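Side-chain contacts in Sn-glycerol-3-phosphate ABC transporter substrate-binding protein UspB (Mycobacterium tuberculosis, PDB 4MFI), which binds glycerophosphocholine as the substrate-binding subunit of an ABC transporter, probably delivering it for uptake into the cell: residues Glu80-Phe85 with Phe106-Ser111; Asp101-Phe106 with Gly390-Ile395; Ala337-Ser340 with Gly344-Pro347. All coordinates share one frame; numbering follows the deposited sequence.

Contact 1. Residues Glu80-Phe85 with Phe106-Ser111; sequences EVAQKF and FHFALS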
loop_
_atom_site.group_PDB
_atom_site.type_symbol
_atom_site.label_atom_id
_atom_site.label_comp_id
_atom_site.label_asym_id
_atom_site.label_seq_id
_atom_site.Cartn_x
_atom_site.Cartn_y
_atom_site.Cartn_z
ATOM N N GLU A 80 -15.604 4.352 -1.182
ATOM C CA GLU A 80 -16.711 5.058 -1.817
ATOM C C GLU A 80 -16.628 4.986 -3.339
ATOM O O GLU A 80 -17.652 4.836 -4.012
ATOM C CB GLU A 80 -16.788 6.509 -1.335
ATOM C CG GLU A 80 -17.199 6.636 0.121
ATOM C CD GLU A 80 -17.558 8.055 0.505
ATOM O OE1 GLU A 80 -17.467 8.958 -0.365
ATOM O OE2 GLU A 80 -17.934 8.263 1.681
ATOM N N VAL A 81 -15.419 5.082 -3.888
ATOM C CA VAL A 81 -15.261 4.943 -5.333
ATOM C C VAL A 81 -15.740 3.566 -5.772
ATOM O O VAL A 81 -16.435 3.433 -6.780
ATOM C CB VAL A 81 -13.807 5.159 -5.778
ATOM C CG1 VAL A 81 -13.660 4.910 -7.274
ATOM C CG2 VAL A 81 -13.359 6.571 -5.433
ATOM N N ALA A 82 -15.378 2.544 -5.001
ATOM C CA ALA A 82 -15.764 1.183 -5.332
ATOM C C ALA A 82 -17.288 1.015 -5.364
ATOM O O ALA A 82 -17.817 0.364 -6.270
ATOM C CB ALA A 82 -15.127 0.198 -4.370
ATOM N N GLN A 83 -17.997 1.581 -4.383
ATOM C CA GLN A 83 -19.458 1.476 -4.375
ATOM C C GLN A 83 -20.094 2.232 -5.536
ATOM O O GLN A 83 -21.073 1.769 -6.127
ATOM C CB GLN A 83 -20.055 1.940 -3.047
ATOM C CG GLN A 83 -19.616 1.112 -1.842
ATOM C CD GLN A 83 -19.883 -0.383 -1.991
ATOM O OE1 GLN A 83 -20.732 -0.808 -2.775
ATOM N NE2 GLN A 83 -19.162 -1.185 -1.221
ATOM N N LYS A 84 -19.542 3.396 -5.867
ATOM C CA LYS A 84 -20.073 4.162 -6.985
ATOM C C LYS A 84 -19.885 3.375 -8.283
ATOM O O LYS A 84 -20.797 3.309 -9.118
ATOM C CB LYS A 84 -19.402 5.533 -7.064
ATOM C CG LYS A 84 -20.061 6.494 -8.044
ATOM C CD LYS A 84 -19.241 7.774 -8.167
ATOM C CE LYS A 84 -19.814 8.724 -9.208
ATOM N NZ LYS A 84 -21.156 9.235 -8.815
ATOM N N PHE A 85 -18.715 2.754 -8.433
ATOM C CA PHE A 85 -18.443 1.907 -9.589
ATOM C C PHE A 85 -19.404 0.719 -9.629
ATOM O O PHE A 85 -19.995 0.427 -10.667
ATOM C CB PHE A 85 -16.985 1.432 -9.563
ATOM C CG PHE A 85 -16.579 0.611 -10.762
ATOM C CD1 PHE A 85 -16.921 1.003 -12.050
ATOM C CD2 PHE A 85 -15.814 -0.541 -10.597
ATOM C CE1 PHE A 85 -16.524 0.245 -13.150
ATOM C CE2 PHE A 85 -15.416 -1.295 -11.685
ATOM C CZ PHE A 85 -15.774 -0.904 -12.968
ATOM N N PHE A 106 -9.169 -6.630 -7.318
ATOM C CA PHE A 106 -9.364 -8.056 -7.588
ATOM C C PHE A 106 -10.836 -8.427 -7.487
ATOM O O PHE A 106 -11.321 -9.257 -8.255
ATOM C CB PHE A 106 -8.530 -8.939 -6.658
ATOM C CG PHE A 106 -8.692 -10.416 -6.924
ATOM C CD1 PHE A 106 -7.978 -11.033 -7.940
ATOM C CD2 PHE A 106 -9.560 -11.186 -6.159
ATOM C CE1 PHE A 106 -8.123 -12.392 -8.191
ATOM C CE2 PHE A 106 -9.712 -12.543 -6.409
ATOM C CZ PHE A 106 -8.994 -13.148 -7.425
ATOM N N HIS A 107 -11.544 -7.827 -6.532
ATOM C CA HIS A 107 -12.979 -8.043 -6.426
ATOM C C HIS A 107 -13.667 -7.804 -7.768
ATOM O O HIS A 107 -14.475 -8.617 -8.234
ATOM C CB HIS A 107 -13.582 -7.129 -5.368
ATOM C CG HIS A 107 -15.070 -7.114 -5.385
ATOM N ND1 HIS A 107 -15.832 -8.098 -4.790
ATOM C CD2 HIS A 107 -15.944 -6.252 -5.960
ATOM C CE1 HIS A 107 -17.110 -7.831 -4.981
ATOM N NE2 HIS A 107 -17.206 -6.720 -5.693
ATOM N N PHE A 108 -13.331 -6.691 -8.408
ATOM C CA PHE A 108 -13.922 -6.389 -9.705
ATOM C C PHE A 108 -13.346 -7.220 -10.854
ATOM O O PHE A 108 -14.089 -7.638 -11.742
ATOM C CB PHE A 108 -13.829 -4.889 -9.989
ATOM C CG PHE A 108 -14.708 -4.064 -9.098
ATOM C CD1 PHE A 108 -16.091 -4.173 -9.180
ATOM C CD2 PHE A 108 -14.163 -3.196 -8.161
ATOM C CE1 PHE A 108 -16.915 -3.417 -8.359
ATOM C CE2 PHE A 108 -14.983 -2.437 -7.330
ATOM C CZ PHE A 108 -16.362 -2.551 -7.429
ATOM N N ALA A 109 -12.036 -7.464 -10.844
ATOM C CA ALA A 109 -11.420 -8.285 -11.885
ATOM C C ALA A 109 -12.024 -9.687 -11.907
ATOM O O ALA A 109 -12.351 -10.216 -12.974
ATOM C CB ALA A 109 -9.916 -8.366 -11.694
ATOM N N LEU A 110 -12.181 -10.283 -10.726
ATOM C CA LEU A 110 -12.745 -11.627 -10.624
ATOM C C LEU A 110 -14.176 -11.678 -11.152
ATOM O O LEU A 110 -14.604 -12.688 -11.725
ATOM C CB LEU A 110 -12.710 -12.107 -9.170
ATOM C CG LEU A 110 -13.237 -13.520 -8.918
ATOM C CD1 LEU A 110 -12.364 -14.532 -9.621
ATOM C CD2 LEU A 110 -13.296 -13.809 -7.433
ATOM N N SER A 111 -14.911 -10.583 -10.973
ATOM C CA SER A 111 -16.300 -10.520 -11.426
ATOM C C SER A 111 -16.431 -10.317 -12.938
ATOM O O SER A 111 -17.535 -10.369 -13.482
ATOM C CB SER A 111 -17.076 -9.432 -10.671
ATOM O OG SER A 111 -16.680 -8.134 -11.061
#
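F108, the residue whose ring meets F85 across this contact, also carries a doubly used carbonyl: its O accepts a 2.7 Å hydrogen bond from S111 OG and a weak one from S111 N, toward the C-terminal part of helix 104-110. With CG beside the backbone N (chi1 -69°), the F108 ring is directed at the neighbouring helix 78-88. There it forms a T-shaped pair with F85, whose edge is presented to the F108 face; the ring centroids lie 4.8 Å apart and the planes meet at 64°, so the T is somewhat tilted. F85 CD2 sits above the middle of the ring, 3.8 Å from F108 CZ. On the opposite face lies H107 CD2, from the preceding residue of the same helix, and the phenyl group is thereby sandwiched. Its rim is occupied by A82, whose O approaches F108 CZ to 3.5 Å close to the ring plane, while A82 CB is 4.0 Å from F108 CE2. Two faces and an edge are thus engaged, a worked example of how one aromatic ring can join two helices. Helix 78-88 connects strands 69-73 and 97-101 in a beta-alpha-beta crossover, with V81 resting on V98 and F108 on L100, so both helices pack against strand 97-101.

Contact 2. Residues Asp101-Phe106 with Gly390-Ile395; sequences DDRWWF and GGDRII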
loop_
_atom_site.group_PDB
_atom_site.type_symbol
_atom_site.label_atom_id
_atom_site.label_comp_id
_atom_site.label_asym_id
_atom_site.label_seq_id
_atom_site.Cartn_x
_atom_site.Cartn_y
_atom_site.Cartn_z
ATOM N N ASP A 101 -8.430 0.363 -5.181
ATOM C CA ASP A 101 -7.350 0.085 -4.230
ATOM C C ASP A 101 -6.849 -1.357 -4.273
ATOM O O ASP A 101 -7.287 -2.165 -5.107
ATOM C CB ASP A 101 -7.650 0.579 -2.794
ATOM C CG ASP A 101 -8.585 -0.331 -1.999
ATOM O OD1 ASP A 101 -8.922 -1.450 -2.425
ATOM O OD2 ASP A 101 -8.967 0.077 -0.885
ATOM N N ASP A 102 -5.929 -1.662 -3.367
ATOM C CA ASP A 102 -5.262 -2.961 -3.326
ATOM C C ASP A 102 -6.178 -4.156 -3.062
ATOM O O ASP A 102 -5.793 -5.289 -3.336
ATOM C CB ASP A 102 -4.080 -2.943 -2.336
ATOM C CG ASP A 102 -4.474 -2.570 -0.906
ATOM O OD1 ASP A 102 -5.555 -1.992 -0.680
ATOM O OD2 ASP A 102 -3.660 -2.833 0.011
ATOM N N ARG A 103 -7.382 -3.901 -2.550
ATOM C CA ARG A 103 -8.339 -4.961 -2.240
ATOM C C ARG A 103 -9.467 -4.982 -3.260
ATOM O O ARG A 103 -9.942 -6.039 -3.667
ATOM C CB ARG A 103 -8.928 -4.755 -0.842
ATOM C CG ARG A 103 -7.885 -4.638 0.261
ATOM C CD ARG A 103 -8.427 -3.886 1.469
ATOM N NE ARG A 103 -9.040 -2.621 1.060
ATOM C CZ ARG A 103 -10.087 -2.057 1.654
ATOM N NH1 ARG A 103 -10.648 -2.627 2.723
ATOM N NH2 ARG A 103 -10.579 -0.918 1.176
ATOM N N TRP A 104 -9.900 -3.803 -3.678
ATOM C CA TRP A 104 -11.056 -3.726 -4.557
ATOM C C TRP A 104 -10.772 -4.138 -5.999
ATOM O O TRP A 104 -11.672 -4.631 -6.678
ATOM C CB TRP A 104 -11.662 -2.327 -4.525
ATOM C CG TRP A 104 -12.521 -2.046 -3.322
ATOM C CD1 TRP A 104 -12.221 -1.230 -2.262
ATOM C CD2 TRP A 104 -13.828 -2.572 -3.062
ATOM N NE1 TRP A 104 -13.265 -1.219 -1.362
ATOM C CE2 TRP A 104 -14.264 -2.029 -1.833
ATOM C CE3 TRP A 104 -14.676 -3.443 -3.752
ATOM C CZ2 TRP A 104 -15.507 -2.331 -1.283
ATOM C CZ3 TRP A 104 -15.912 -3.742 -3.207
ATOM C CH2 TRP A 104 -16.315 -3.191 -1.980
ATOM N N TRP A 105 -9.548 -3.945 -6.485
ATOM C CA TRP A 105 -9.311 -4.251 -7.897
ATOM C C TRP A 105 -9.590 -5.725 -8.204
ATOM O O TRP A 105 -10.218 -6.033 -9.221
ATOM C CB TRP A 105 -7.921 -3.801 -8.380
ATOM C CG TRP A 105 -6.797 -4.746 -8.048
ATOM C CD1 TRP A 105 -5.894 -4.614 -7.032
ATOM C CD2 TRP A 105 -6.446 -5.953 -8.745
ATOM N NE1 TRP A 105 -5.010 -5.664 -7.049
ATOM C CE2 TRP A 105 -5.325 -6.501 -8.089
ATOM C CE3 TRP A 105 -6.973 -6.622 -9.858
ATOM C CZ2 TRP A 105 -4.723 -7.692 -8.500
ATOM C CZ3 TRP A 105 -6.372 -7.811 -10.272
ATOM C CH2 TRP A 105 -5.258 -8.331 -9.592
ATOM N N PHE A 106 -9.169 -6.630 -7.318
ATOM C CA PHE A 106 -9.364 -8.056 -7.588
ATOM C C PHE A 106 -10.836 -8.427 -7.487
ATOM O O PHE A 106 -11.321 -9.257 -8.255
ATOM C CB PHE A 106 -8.530 -8.939 -6.658
ATOM C CG PHE A 106 -8.692 -10.416 -6.924
ATOM C CD1 PHE A 106 -7.978 -11.033 -7.940
ATOM C CD2 PHE A 106 -9.560 -11.186 -6.159
ATOM C CE1 PHE A 106 -8.123 -12.392 -8.191
ATOM C CE2 PHE A 106 -9.712 -12.543 -6.409
ATOM C CZ PHE A 106 -8.994 -13.148 -7.425
ATOM N N GLY A 390 -12.761 -9.118 2.851
ATOM C CA GLY A 390 -12.587 -8.727 4.239
ATOM C C GLY A 390 -11.348 -9.249 4.955
ATOM O O GLY A 390 -11.210 -9.048 6.160
ATOM N N GLY A 391 -10.439 -9.908 4.239
ATOM C CA GLY A 391 -9.295 -10.521 4.891
ATOM C C GLY A 391 -8.441 -9.524 5.659
ATOM O O GLY A 391 -7.952 -9.810 6.765
ATOM N N ASP A 392 -8.251 -8.346 5.076
ATOM C CA ASP A 392 -7.533 -7.286 5.769
ATOM C C ASP A 392 -8.177 -6.931 7.101
ATOM O O ASP A 392 -7.486 -6.777 8.106
ATOM C CB ASP A 392 -7.421 -6.037 4.891
ATOM C CG ASP A 392 -8.766 -5.445 4.526
ATOM O OD1 ASP A 392 -9.672 -6.213 4.134
ATOM O OD2 ASP A 392 -8.925 -4.207 4.637
ATOM N N ARG A 393 -9.504 -6.829 7.115
ATOM C CA ARG A 393 -10.218 -6.395 8.308
ATOM C C ARG A 393 -10.275 -7.493 9.372
ATOM O O ARG A 393 -10.152 -7.225 10.574
ATOM C CB ARG A 393 -11.634 -5.944 7.936
ATOM C CG ARG A 393 -11.693 -4.836 6.865
ATOM C CD ARG A 393 -10.998 -3.550 7.290
ATOM N NE ARG A 393 -11.442 -3.088 8.606
ATOM C CZ ARG A 393 -11.062 -1.941 9.163
ATOM N NH1 ARG A 393 -10.240 -1.124 8.513
ATOM N NH2 ARG A 393 -11.502 -1.607 10.370
ATOM N N ILE A 394 -10.477 -8.726 8.924
ATOM C CA ILE A 394 -10.564 -9.862 9.836
ATOM C C ILE A 394 -9.197 -10.168 10.463
ATOM O O ILE A 394 -9.085 -10.375 11.674
ATOM C CB ILE A 394 -11.138 -11.099 9.108
ATOM C CG1 ILE A 394 -12.581 -10.818 8.667
ATOM C CG2 ILE A 394 -11.051 -12.343 9.982
ATOM C CD1 ILE A 394 -13.151 -11.863 7.717
ATOM N N ILE A 395 -8.144 -10.178 9.650
ATOM C CA ILE A 395 -6.798 -10.356 10.194
ATOM C C ILE A 395 -6.424 -9.206 11.140
ATOM O O ILE A 395 -5.872 -9.434 12.223
ATOM C CB ILE A 395 -5.756 -10.522 9.070
ATOM C CG1 ILE A 395 -6.026 -11.830 8.308
ATOM C CG2 ILE A 395 -4.342 -10.512 9.635
ATOM C CD1 ILE A 395 -5.259 -11.970 6.991
#
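A salt-bridge network of D101, D102, R103 and D392 ties the turn between strand 97-101 and helix 104-110 to the first turn of helix 391-405. The link across the contact is R103 NH1 to D392 OD2, at 3.0 Å. It is a bent bond, with 140° at the hydrogen, and D392 OD2 is met on its syn side but from out of the carboxylate plane. The two flat groups are turned well apart, their planes 72° from each other, and the side chains cross at about a right angle. R103 CD also comes within 3.2 Å of D392 OD2, so the carboxylate lies against the aliphatic chain as well as the guanidinium. A bend at chi3 (-50°) brings the rest of the guanidinium back to its own turn. There R103 NH2 gives D101 OD2 a straight 2.8 Å bond, almost in the guanidinium plane and to the syn lone pair. D102 joins more loosely, through a long 3.9 Å approach of its OD1 to R103 NE. The other oxygen of the capping aspartate, D101 OD1, caps the coming helix, accepting from W104 N at 2.8 Å and from R103 N at 2.9 Å. Outside the two segments, R103 NH2 has a second acidic partner in D79, and D102 OD2 pairs with R385. The chemistry is that of one cation shared among acids: it probably keeps R103 protonated and D101 and D392 ionised, and the amino-terminal end of helix 391-405 would further favour the negative charge on D392.

Contact 3. Residues Ala337-Ser340 with Gly344-Pro347; sequences AYFS and GYLP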
loop_
_atom_site.group_PDB
_atom_site.type_symbol
_atom_site.label_atom_id
_atom_site.label_comp_id
_atom_site.label_asym_id
_atom_site.label_seq_id
_atom_site.Cartn_x
_atom_site.Cartn_y
_atom_site.Cartn_z
ATOM N N ALA A 337 6.561 11.431 -11.292
ATOM C CA ALA A 337 7.453 12.232 -10.458
ATOM C C ALA A 337 6.718 13.461 -9.936
ATOM O O ALA A 337 6.764 13.760 -8.740
ATOM C CB ALA A 337 8.697 12.641 -11.234
ATOM N N TYR A 338 6.029 14.162 -10.834
ATOM C CA TYR A 338 5.222 15.317 -10.448
ATOM C C TYR A 338 4.154 14.958 -9.414
ATOM O O TYR A 338 4.014 15.638 -8.387
ATOM C CB TYR A 338 4.575 15.966 -11.675
ATOM C CG TYR A 338 3.546 17.012 -11.322
ATOM C CD1 TYR A 338 3.930 18.282 -10.910
ATOM C CD2 TYR A 338 2.187 16.722 -11.381
ATOM C CE1 TYR A 338 2.987 19.236 -10.575
ATOM C CE2 TYR A 338 1.239 17.663 -11.052
ATOM C CZ TYR A 338 1.640 18.916 -10.647
ATOM O OH TYR A 338 0.689 19.851 -10.316
ATOM N N PHE A 339 3.404 13.890 -9.681
ATOM C CA PHE A 339 2.357 13.456 -8.766
ATOM C C PHE A 339 2.937 13.161 -7.382
ATOM O O PHE A 339 2.370 13.565 -6.359
ATOM C CB PHE A 339 1.643 12.223 -9.327
ATOM C CG PHE A 339 0.387 11.856 -8.586
ATOM C CD1 PHE A 339 -0.775 12.602 -8.749
ATOM C CD2 PHE A 339 0.354 10.743 -7.758
ATOM C CE1 PHE A 339 -1.942 12.258 -8.080
ATOM C CE2 PHE A 339 -0.810 10.394 -7.083
ATOM C CZ PHE A 339 -1.958 11.158 -7.246
ATOM N N SER A 340 4.075 12.473 -7.362
ATOM C CA SER A 340 4.777 12.153 -6.118
ATOM C C SER A 340 5.175 13.409 -5.344
ATOM O O SER A 340 4.964 13.497 -4.135
ATOM C CB SER A 340 6.023 11.309 -6.418
ATOM O OG SER A 340 6.777 11.078 -5.240
ATOM N N GLY A 344 3.024 13.056 -2.027
ATOM C CA GLY A 344 3.698 12.180 -1.086
ATOM C C GLY A 344 3.605 10.708 -1.440
ATOM O O GLY A 344 4.236 9.872 -0.784
ATOM N N TYR A 345 2.820 10.378 -2.466
ATOM C CA TYR A 345 2.845 9.025 -3.014
ATOM C C TYR A 345 4.177 8.806 -3.722
ATOM O O TYR A 345 4.912 9.761 -3.979
ATOM C CB TYR A 345 1.644 8.768 -3.939
ATOM C CG TYR A 345 0.361 8.705 -3.157
ATOM C CD1 TYR A 345 0.091 7.626 -2.325
ATOM C CD2 TYR A 345 -0.567 9.738 -3.216
ATOM C CE1 TYR A 345 -1.070 7.572 -1.578
ATOM C CE2 TYR A 345 -1.732 9.687 -2.474
ATOM C CZ TYR A 345 -1.977 8.607 -1.657
ATOM O OH TYR A 345 -3.134 8.557 -0.914
ATOM N N LEU A 346 4.499 7.554 -4.018
ATOM C CA LEU A 346 5.813 7.208 -4.544
ATOM C C LEU A 346 5.801 7.151 -6.072
ATOM O O LEU A 346 4.818 6.711 -6.667
ATOM C CB LEU A 346 6.255 5.861 -3.962
ATOM C CG LEU A 346 6.267 5.818 -2.431
ATOM C CD1 LEU A 346 6.628 4.435 -1.909
ATOM C CD2 LEU A 346 7.216 6.873 -1.879
ATOM N N PRO A 347 6.894 7.591 -6.720
ATOM C CA PRO A 347 6.951 7.485 -8.184
ATOM C C PRO A 347 6.836 6.026 -8.619
ATOM O O PRO A 347 7.491 5.160 -8.027
ATOM C CB PRO A 347 8.341 8.048 -8.529
ATOM C CG PRO A 347 8.738 8.873 -7.335
ATOM C CD PRO A 347 8.106 8.200 -6.153
#
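Hydrogen bonds come first, and both involve S340. Its O receives G344 N at 2.9 Å with 157° at the hydrogen, an i to i+4 bond that carries the helical pattern to the glycine. Its side chain then reaches beyond the helix: OG, set anti to the backbone N (chi1 175°), donates to Y345 O over only 2.6 Å, meeting that oxygen in the carbonyl plane. The same oxygen is approached by the backbone of the serine, since S340 CA lies 3.2 Å from Y345 O in a CA-H...O contact. One carbonyl beyond the helix is therefore held by two atoms of one residue in the last turn of helix 333-343. This is helix termination by a glycine: G344 is the first residue to leave helical geometry, its positive phi (93°) turning the chain aside, and with no CB it can do so without pressing on the carbonyl oxygen before it. T343 assists from between the segments, its OG1 bonded to both F339 O and Y345 N.

Van der Waals contacts surround these bonds. The pyrrolidine of P347 is laid against the serine hydroxyl, with P347 CD 3.3 Å and P347 CG 3.6 Å from S340 OG, so the buried oxygen is covered by carbon on that flank. Further over, F339 and Y345 run side by side in the same direction, touching through F339 CE2 and Y345 CD2 at 3.9 Å; their ring planes are nearly parallel, and the rings touch at their borders. Both of these aromatic side chains also rest on A151 of strand 144-160, and F339 meets the ring of Y150. L346 forms backbone hydrogen bonds with R152 of that same strand, while P347 packs on L372 of helix 366-374.

How the contacts relate
Contacts 1 and 2 are adjoining uses of helix 104-110. They share F106, their centres are 11 Å apart, and they touch where A82 CB packs at 3.3 Å from W104 CD2 and Q83 NE2 lies 3.6 Å from W104 CH2. Contact 2 uses the capped N-terminal turn leading into that helix, contact 1 the ring of F108 further along it. Contact 3 stands apart: its centre is 24 Å from each of the others, with nearest atoms about 11 Å from contact 1 and about 9 Å from contact 2. It lies across the chain's centre from contact 2, yet in sequence it is nested inside the loop that contact 2 closes.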